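Local coordinates for lipoprotein, putative (Bacillus anthracis, PDB 4NOH) that is a putative lipoprotein of unknown function that may bind lipids, at residues Leu45-Thr50 and Val107-Ala112; Thr50-Met55 and Tyr119-Asp124; Pro76-Ser79 and Gly83-Phe86; Val95-Lys100 and Ala128-Pro133. All blocks are in the same frame, centred on the assembly; numbering follows the deposited sequence.

Interaction 1: residues Leu45-Thr50 and Val107-Ala112; sequences LIMNKT and VVIGDA
Ile109 sends its long arm across to Leu45 and Met47, and the meeting is wholly hydrophobic. At CB the Ile109 chain forks. CG2 stays on its own side, near the methyl end of Met55 from helix 49-57. CG1 leaves beside the backbone N (chi1 -70°) and runs between Met55 and the ring of Tyr119 without touching the facing strand. Because the next torsion is extended (chi2 169°), the terminal CD1 is carried as far from the main chain as the side chain allows, and this one methyl makes the whole contact. It meets Leu45 CD2 at 3.8 Å, the two side chains crossing at about a right angle; the leucine offers one branch methyl, and its other, CD1, points away. The selenomethionine Met47 comes tip to tip with the same isoleucine, its CE lying 4.1 Å from Ile109 CD1. That second touch is less certain, since the Met47 side chain occupies two conformations. The backbones stay well separated, the nearest CA atoms, those of Leu45 and Ile109, being 10.0 Å apart. All three touching residues are buried. Strand 42-48 belongs to the large mixed sheet, where Leu45 and Met47 pair by backbone bonds with strand 118-122, whereas strand 107-109 is an outer strand of a small antiparallel sheet. The arrangement is that of a hydrophobic core in a fold that combines a mixed sheet, a small antiparallel sheet and helices, with side chains of the two sheets meeting beside helix 49-57.

Interaction 2: residues Thr50-Met55 and Tyr119-Asp124; sequences TTAEKM and YAVVSD
Thr50 and Asp124 meet with their side chains crossing at about a right angle, at the start of a helix that follows directly on a sheet strand: a beta-alpha unit whose helix 49-57 lies against neighbouring strand 118-122. The Asp124 carboxylate faces the first turn of that helix and grips Thr50 twice. OD1 accepts from the backbone Thr50 N at 3.1 Å, nearly straight at 167°, while OD2 accepts from Thr50 OG1 at 2.6 Å. Each oxygen uses its syn lone pair, so the two bonds form a fork that should fix the rotation of the carboxylate. The threonine hydroxyl is placed for this by chi1 of -69°, which sets OG1 beside its own backbone N, and both donors therefore face the same acceptor group. A carboxylate at a helix N terminus would probably be stabilised by the positive end of the helix dipole. Asn48, the N-cap residue, adds a bond of its own to Thr51 N, and Ser123 caps the helix that Asp124 itself begins. Two residues further along the helix the contact becomes apolar and buried. Ala52 points toward the strand, and Val121 spreads its two branches before it. Both valine methyls rest on the alanine methyl: Ala52 CB lies 3.6 Å from Val121 CG1 and 3.8 Å from Val121 CG2.

Interaction 3: residues Pro76-Ser79 and Gly83-Phe86; sequences PAIS and GIVF
The Phe86 ring and the Pro76 ring meet edge first: Pro76 CD lies near the plane of the phenyl ring, 4.2 Å from Phe86 CZ at its outer edge. One face of the phenylalanine is taken by Val107, whose CB stands above it. The end of Ile84 comes in obliquely over the CB-CG-CD rim of the pyrrolidine ring, its CD1 sitting 4.0 Å from Pro76 CG and almost equally far from CB and CD. The Pro76 and Ile84 side chains cross at about a right angle. These residues belong to a tight chain reversal, with the two segments running 151° apart, that leads from a loop into strand 84-86 of the mixed sheet. It is not a hydrogen-bonded hairpin: Ser79 O and Gly83 N, at 3.6 Å, are too far apart for a bond, and the strand pairs instead with 99-103 and 118-122. What joins the two limbs is hydrophobic, with Ile84 as the hub. Its CG1 projects between the backbone N and the carbonyl carbon (chi1 64°), which aims the arm at the loop. Ile78 bends back to meet it (chi2 -66°), and its CD1 presses on Ile84 CD1 at 3.5 Å, tighter than usual for two methyls. The other Ile84 branch, CG2, lies 3.8 Å from Ala77 O. Val121 packs against both isoleucines from strand 118-122.

Interaction 4: residues Val95-Lys100 and Ala128-Pro133; sequences VIDGKK and AKISEP
Ile96 and Ile130 form the apolar half of the contact, Ile96 CG2 lying 3.9 Å from Ile130 CD1. Ile130 has a stretched arm (chi2 179°), and its terminal methyl therefore reaches the branch methyl of the other isoleucine. Ile46 of strand 42-48 touches both side chains, so this half belongs to the packing on one side of the sheet. The backbone interactions lie within 95-100: Ile96 and Lys99 exchange two bonds, Ile96 N to Lys99 O at 2.8 Å and Lys99 N to Ile96 O at 2.9 Å. They close a type I' beta turn, the tip of a two-residue beta hairpin at the edge of the mixed sheet, with Asp97 and Gly98 at its corners. The part around Asp97 is looser. Asp97 projects toward the loop that follows helix 124-128, and its OD2 lies 3.6 Å from the backbone O of Lys129 and 3.8 Å from Lys129 CB, contacts without a bond, the two side chains crossing at about a right angle. Lys129 NZ remains 5.4 Å from Asp97 OD2, which leaves at most a distant electrostatic attraction, for the ammonium group forms its salt bridge with Glu126. Lys35 NZ bonds to the backbone oxygen of Ile130.

In the fold
From the N terminus, strand 42-48 and helix 49-57 supply the first halves of interactions 1 and 2, which share Thr50. Next, interaction 3 closes a short loop, 76-79 with 83-86, nested inside the larger loops of interactions 1 and 2. Interaction 4 then opens at 95-100, in series after interaction 3. Residues 107-112 close interaction 1, 119-124 close interaction 2, and 128-133 close interaction 4, so these three cross one another. Strand 118-122 lies between 42-48 and 84-86 in the mixed sheet, joining interactions 1, 2 and 3 through backbone bonds. Side chains of strand 42-48 also reach both segments of interaction 4.

Interaction 1: residues Leu45-Thr50 and Val107-Ala112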
# COMPACT_ATOMS: atom_id res chain seq x y z
N LEU A 45 -0.50 0.01 8.07
CA LEU A 45 -0.96 0.92 7.02
C LEU A 45 -2.42 0.59 6.85
O LEU A 45 -2.74 -0.51 6.42
CB LEU A 45 -0.18 0.68 5.75
CG LEU A 45 -0.27 1.68 4.61
CD1 LEU A 45 0.14 3.08 5.03
CD2 LEU A 45 0.61 1.21 3.45
N ILE A 46 -3.28 1.54 7.18
CA ILE A 46 -4.73 1.36 7.25
C ILE A 46 -5.43 2.05 6.08
O ILE A 46 -5.21 3.24 5.81
CB ILE A 46 -5.29 1.96 8.56
CG1 ILE A 46 -4.49 1.48 9.79
CG2 ILE A 46 -6.77 1.58 8.72
CD1 ILE A 46 -4.67 2.33 11.04
N MSE A 47 -6.28 1.33 5.38
CA MSE A 47 -7.04 1.97 4.34
C MSE A 47 -8.48 1.62 4.52
O MSE A 47 -8.85 0.79 5.35
CB MSE A 47 -6.53 1.60 2.95
CG MSE A 47 -6.70 0.15 2.57
SE MSE A 47 -5.46 -0.36 1.11
CE MSE A 47 -4.02 -1.16 2.16
N ASN A 48 -9.31 2.33 3.79
CA ASN A 48 -10.71 2.03 3.81
C ASN A 48 -11.05 1.03 2.70
O ASN A 48 -10.25 0.75 1.79
CB ASN A 48 -11.62 3.27 3.79
CG ASN A 48 -11.57 4.07 2.50
OD1 ASN A 48 -11.17 3.61 1.44
ND2 ASN A 48 -12.05 5.30 2.58
N LYS A 49 -12.26 0.47 2.80
CA LYS A 49 -12.72 -0.55 1.85
C LYS A 49 -12.71 -0.03 0.41
O LYS A 49 -12.27 -0.72 -0.51
CB LYS A 49 -14.13 -1.00 2.22
CG LYS A 49 -14.68 -2.05 1.28
CD LYS A 49 -16.09 -2.43 1.63
CE LYS A 49 -16.64 -3.37 0.58
NZ LYS A 49 -18.04 -3.75 0.86
N THR A 50 -13.18 1.18 0.21
CA THR A 50 -13.25 1.73 -1.12
C THR A 50 -11.86 1.78 -1.76
O THR A 50 -11.69 1.42 -2.91
CB THR A 50 -13.96 3.09 -1.09
OG1 THR A 50 -15.34 2.87 -0.79
CG2 THR A 50 -13.89 3.76 -2.41
N VAL A 107 -0.46 -10.82 2.84
CA VAL A 107 -0.66 -10.04 1.63
C VAL A 107 0.09 -8.72 1.81
O VAL A 107 0.11 -8.16 2.90
CB VAL A 107 -2.15 -9.77 1.39
CG1 VAL A 107 -2.37 -8.82 0.22
CG2 VAL A 107 -2.92 -11.06 1.21
N VAL A 108 0.77 -8.29 0.75
CA VAL A 108 1.54 -7.06 0.77
C VAL A 108 1.10 -6.14 -0.36
O VAL A 108 0.37 -6.53 -1.24
CB VAL A 108 3.07 -7.36 0.63
CG1 VAL A 108 3.59 -8.20 1.81
CG2 VAL A 108 3.39 -8.05 -0.69
N ILE A 109 1.52 -4.88 -0.29
CA ILE A 109 1.33 -3.96 -1.41
C ILE A 109 2.56 -4.11 -2.33
O ILE A 109 3.72 -4.05 -1.88
CB ILE A 109 1.20 -2.51 -0.95
CG1 ILE A 109 -0.14 -2.33 -0.22
CG2 ILE A 109 1.28 -1.56 -2.15
CD1 ILE A 109 -0.28 -1.01 0.51
N GLY A 110 2.32 -4.30 -3.62
CA GLY A 110 3.43 -4.49 -4.53
C GLY A 110 4.09 -5.84 -4.36
O GLY A 110 3.43 -6.84 -4.00
N ASP A 111 5.39 -5.89 -4.59
CA ASP A 111 6.08 -7.18 -4.65
C ASP A 111 6.91 -7.58 -3.44
O ASP A 111 7.49 -8.68 -3.39
CB ASP A 111 6.93 -7.24 -5.93
CG ASP A 111 6.09 -7.13 -7.22
OD1 ASP A 111 4.86 -6.95 -7.17
OD2 ASP A 111 6.67 -7.22 -8.32
N ALA A 112 6.88 -6.72 -2.43
CA ALA A 112 7.62 -6.94 -1.21
C ALA A 112 6.97 -6.11 -0.12
O ALA A 112 6.29 -5.11 -0.40
CB ALA A 112 9.06 -6.48 -1.40

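Interaction 2: residues Thr50-Met55 and Tyr119-Asp124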
# COMPACT_ATOMS: atom_id res chain seq x y z
N THR A 50 -13.18 1.18 0.21
CA THR A 50 -13.25 1.73 -1.12
C THR A 50 -11.86 1.78 -1.76
O THR A 50 -11.69 1.42 -2.91
CB THR A 50 -13.96 3.09 -1.09
OG1 THR A 50 -15.34 2.87 -0.79
CG2 THR A 50 -13.89 3.76 -2.41
N THR A 51 -10.88 2.20 -0.99
CA THR A 51 -9.52 2.31 -1.48
C THR A 51 -8.93 0.94 -1.73
O THR A 51 -8.30 0.70 -2.78
CB THR A 51 -8.65 3.07 -0.47
OG1 THR A 51 -9.12 4.43 -0.38
CG2 THR A 51 -7.17 3.06 -0.86
N ALA A 52 -9.11 0.03 -0.79
CA ALA A 52 -8.56 -1.31 -0.97
C ALA A 52 -9.15 -2.03 -2.19
O ALA A 52 -8.44 -2.73 -2.92
CB ALA A 52 -8.69 -2.15 0.31
N GLU A 53 -10.43 -1.81 -2.45
CA GLU A 53 -11.07 -2.39 -3.64
C GLU A 53 -10.37 -1.85 -4.89
O GLU A 53 -10.13 -2.58 -5.86
CB GLU A 53 -12.55 -2.05 -3.69
CG GLU A 53 -13.41 -2.85 -2.73
CD GLU A 53 -14.90 -2.51 -2.83
OE1 GLU A 53 -15.27 -1.34 -3.15
OE2 GLU A 53 -15.72 -3.40 -2.58
N LYS A 54 -10.07 -0.56 -4.87
CA LYS A 54 -9.38 0.03 -6.04
C LYS A 54 -7.96 -0.53 -6.19
O LYS A 54 -7.49 -0.75 -7.32
CB LYS A 54 -9.40 1.56 -5.94
CG LYS A 54 -10.80 2.13 -6.16
CD LYS A 54 -10.90 3.60 -5.80
CE LYS A 54 -12.29 4.14 -6.08
NZ LYS A 54 -12.43 5.50 -5.53
N MSE A 55 -7.26 -0.76 -5.09
CA MSE A 55 -5.94 -1.39 -5.14
C MSE A 55 -6.05 -2.80 -5.74
O MSE A 55 -5.19 -3.20 -6.52
CB MSE A 55 -5.31 -1.51 -3.76
CG MSE A 55 -4.88 -0.17 -3.29
SE MSE A 55 -3.63 -0.39 -1.77
CE MSE A 55 -1.97 -0.60 -2.79
N TYR A 119 -0.92 -4.44 7.21
CA TYR A 119 -1.84 -3.66 6.40
C TYR A 119 -3.23 -3.95 6.92
O TYR A 119 -3.58 -5.09 7.15
CB TYR A 119 -1.77 -4.07 4.94
CG TYR A 119 -0.38 -4.12 4.35
CD1 TYR A 119 0.42 -5.22 4.57
CD2 TYR A 119 0.14 -3.08 3.58
CE1 TYR A 119 1.67 -5.31 4.05
CE2 TYR A 119 1.42 -3.18 3.03
CZ TYR A 119 2.17 -4.29 3.28
OH TYR A 119 3.42 -4.43 2.76
N ALA A 120 -4.04 -2.94 7.13
CA ALA A 120 -5.40 -3.16 7.65
C ALA A 120 -6.41 -2.51 6.73
O ALA A 120 -6.13 -1.48 6.14
CB ALA A 120 -5.55 -2.63 9.05
N VAL A 121 -7.58 -3.14 6.60
CA VAL A 121 -8.64 -2.56 5.81
C VAL A 121 -9.87 -2.52 6.69
O VAL A 121 -10.28 -3.55 7.23
CB VAL A 121 -8.90 -3.32 4.51
CG1 VAL A 121 -9.95 -2.61 3.66
CG2 VAL A 121 -7.61 -3.52 3.71
N VAL A 122 -10.45 -1.34 6.79
CA VAL A 122 -11.66 -1.13 7.60
C VAL A 122 -12.76 -0.46 6.76
O VAL A 122 -12.52 0.00 5.67
CB VAL A 122 -11.37 -0.27 8.85
CG1 VAL A 122 -10.37 -0.98 9.77
CG2 VAL A 122 -10.87 1.12 8.47
N SER A 123 -13.99 -0.46 7.26
CA SER A 123 -15.05 0.15 6.51
C SER A 123 -14.77 1.65 6.33
O SER A 123 -14.00 2.24 7.07
CB SER A 123 -16.40 -0.03 7.21
OG SER A 123 -16.48 0.76 8.38
N ASP A 124 -15.37 2.25 5.32
CA ASP A 124 -15.19 3.65 5.07
C ASP A 124 -15.60 4.47 6.31
O ASP A 124 -14.96 5.45 6.66
CB ASP A 124 -16.00 4.11 3.84
CG ASP A 124 -15.47 3.56 2.51
OD1 ASP A 124 -14.53 2.72 2.49
OD2 ASP A 124 -16.01 4.02 1.46

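Interaction 3: residues Pro76-Ser79 and Gly83-Phe86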
# COMPACT_ATOMS: atom_id res chain seq x y z
N PRO A 76 -11.26 -9.49 0.72
CA PRO A 76 -12.15 -10.17 1.66
C PRO A 76 -13.24 -9.25 2.19
O PRO A 76 -13.06 -8.02 2.23
CB PRO A 76 -11.22 -10.54 2.81
CG PRO A 76 -9.88 -10.66 2.19
CD PRO A 76 -9.85 -9.59 1.15
N ALA A 77 -14.33 -9.83 2.63
CA ALA A 77 -15.42 -9.07 3.20
C ALA A 77 -14.95 -8.16 4.33
O ALA A 77 -14.14 -8.58 5.20
CB ALA A 77 -16.51 -10.00 3.72
N ILE A 78 -15.43 -6.92 4.28
CA ILE A 78 -15.14 -5.90 5.27
C ILE A 78 -16.47 -5.38 5.78
O ILE A 78 -17.36 -5.12 4.98
CB ILE A 78 -14.45 -4.66 4.64
CG1 ILE A 78 -13.27 -5.03 3.75
CG2 ILE A 78 -14.07 -3.65 5.74
CD1 ILE A 78 -12.12 -5.64 4.49
N SER A 79 -16.59 -5.21 7.08
CA SER A 79 -17.78 -4.63 7.64
C SER A 79 -17.36 -3.88 8.89
O SER A 79 -16.28 -4.06 9.40
CB SER A 79 -18.83 -5.71 7.94
OG SER A 79 -20.10 -5.15 8.15
N GLY A 83 -13.23 -5.50 10.56
CA GLY A 83 -12.13 -5.07 9.71
C GLY A 83 -11.13 -6.20 9.60
O GLY A 83 -11.24 -7.19 10.32
N ILE A 84 -10.14 -6.05 8.72
CA ILE A 84 -9.18 -7.13 8.48
C ILE A 84 -7.77 -6.65 8.55
O ILE A 84 -7.50 -5.46 8.38
CB ILE A 84 -9.38 -7.79 7.09
CG1 ILE A 84 -9.12 -6.82 5.92
CG2 ILE A 84 -10.79 -8.38 7.00
CD1 ILE A 84 -9.17 -7.45 4.54
N VAL A 85 -6.87 -7.60 8.81
CA VAL A 85 -5.45 -7.27 8.82
C VAL A 85 -4.67 -8.31 8.06
O VAL A 85 -4.97 -9.50 8.12
CB VAL A 85 -4.90 -7.08 10.26
CG1 VAL A 85 -5.09 -8.34 11.13
CG2 VAL A 85 -3.44 -6.63 10.23
N PHE A 86 -3.69 -7.83 7.30
CA PHE A 86 -2.74 -8.65 6.58
C PHE A 86 -1.38 -8.50 7.26
O PHE A 86 -0.94 -7.39 7.51
CB PHE A 86 -2.59 -8.18 5.15
CG PHE A 86 -3.85 -8.29 4.33
CD1 PHE A 86 -4.41 -9.53 4.06
CD2 PHE A 86 -4.42 -7.16 3.74
CE1 PHE A 86 -5.52 -9.64 3.24
CE2 PHE A 86 -5.54 -7.28 2.93
CZ PHE A 86 -6.09 -8.51 2.70

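Interaction 4: residues Val95-Lys100 and Ala128-Pro133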
# COMPACT_ATOMS: atom_id res chain seq x y z
N VAL A 95 -5.61 -4.46 17.46
CA VAL A 95 -6.70 -3.56 17.78
C VAL A 95 -6.40 -2.18 17.25
O VAL A 95 -5.36 -1.59 17.55
CB VAL A 95 -6.95 -3.47 19.29
CG1 VAL A 95 -8.07 -2.48 19.59
CG2 VAL A 95 -7.29 -4.84 19.83
N ILE A 96 -7.33 -1.67 16.46
CA ILE A 96 -7.21 -0.37 15.85
C ILE A 96 -8.45 0.43 16.21
O ILE A 96 -9.58 0.02 15.92
CB ILE A 96 -7.05 -0.49 14.31
CG1 ILE A 96 -5.77 -1.26 14.01
CG2 ILE A 96 -7.02 0.89 13.65
CD1 ILE A 96 -5.53 -1.48 12.55
N ASP A 97 -8.23 1.54 16.92
CA ASP A 97 -9.31 2.41 17.35
C ASP A 97 -10.36 1.61 18.14
O ASP A 97 -11.57 1.74 17.93
CB ASP A 97 -9.91 3.10 16.11
CG ASP A 97 -10.69 4.37 16.45
OD1 ASP A 97 -10.50 4.91 17.57
OD2 ASP A 97 -11.46 4.84 15.59
N GLY A 98 -9.88 0.74 19.04
CA GLY A 98 -10.73 -0.11 19.87
C GLY A 98 -11.41 -1.29 19.19
O GLY A 98 -12.20 -1.99 19.81
N LYS A 99 -11.07 -1.54 17.92
CA LYS A 99 -11.67 -2.63 17.15
C LYS A 99 -10.64 -3.72 16.81
O LYS A 99 -9.57 -3.40 16.30
CB LYS A 99 -12.24 -2.07 15.85
CG LYS A 99 -13.29 -0.97 16.03
CD LYS A 99 -14.55 -1.50 16.66
CE LYS A 99 -15.61 -0.41 16.74
NZ LYS A 99 -16.89 -0.95 17.28
N LYS A 100 -10.98 -4.98 17.07
CA LYS A 100 -10.08 -6.11 16.78
C LYS A 100 -10.21 -6.50 15.30
O LYS A 100 -11.31 -6.64 14.77
CB LYS A 100 -10.43 -7.30 17.68
CG LYS A 100 -9.48 -8.48 17.55
CD LYS A 100 -9.75 -9.56 18.61
CE LYS A 100 -9.53 -9.07 20.03
NZ LYS A 100 -8.13 -8.65 20.30
N ALA A 128 -12.97 6.83 8.78
CA ALA A 128 -13.20 8.25 8.97
C ALA A 128 -12.89 8.68 10.40
O ALA A 128 -12.58 9.83 10.64
CB ALA A 128 -14.65 8.61 8.61
N LYS A 129 -12.99 7.74 11.33
CA LYS A 129 -12.79 8.02 12.74
C LYS A 129 -11.35 7.86 13.20
O LYS A 129 -11.03 8.18 14.36
CB LYS A 129 -13.69 7.08 13.56
CG LYS A 129 -15.16 7.23 13.20
CD LYS A 129 -16.11 6.40 14.07
CE LYS A 129 -15.80 4.91 14.04
NZ LYS A 129 -16.76 4.08 14.82
N ILE A 130 -10.48 7.35 12.33
CA ILE A 130 -9.07 7.10 12.70
C ILE A 130 -8.28 8.41 12.60
O ILE A 130 -8.32 9.09 11.57
CB ILE A 130 -8.49 5.97 11.84
CG1 ILE A 130 -9.26 4.68 12.12
CG2 ILE A 130 -7.01 5.75 12.14
CD1 ILE A 130 -8.79 3.51 11.30
N SER A 131 -7.60 8.79 13.68
CA SER A 131 -6.92 10.08 13.70
C SER A 131 -5.50 10.15 13.12
O SER A 131 -4.99 11.27 12.93
CB SER A 131 -6.91 10.62 15.13
OG SER A 131 -6.19 9.74 15.94
N GLU A 132 -4.90 8.97 12.85
CA GLU A 132 -3.53 8.80 12.33
C GLU A 132 -3.23 9.59 11.08
O GLU A 132 -4.13 9.84 10.26
CB GLU A 132 -3.24 7.31 12.04
CG GLU A 132 -2.69 6.48 13.19
CD GLU A 132 -3.64 6.27 14.35
OE1 GLU A 132 -3.15 5.95 15.45
OE2 GLU A 132 -4.87 6.43 14.18
N PRO A 133 -1.94 9.93 10.88
CA PRO A 133 -1.54 10.73 9.75
C PRO A 133 -1.82 10.05 8.42
O PRO A 133 -1.59 8.84 8.27
CB PRO A 133 -0.02 10.95 9.95
CG PRO A 133 0.41 9.93 10.94
CD PRO A 133 -0.79 9.52 11.73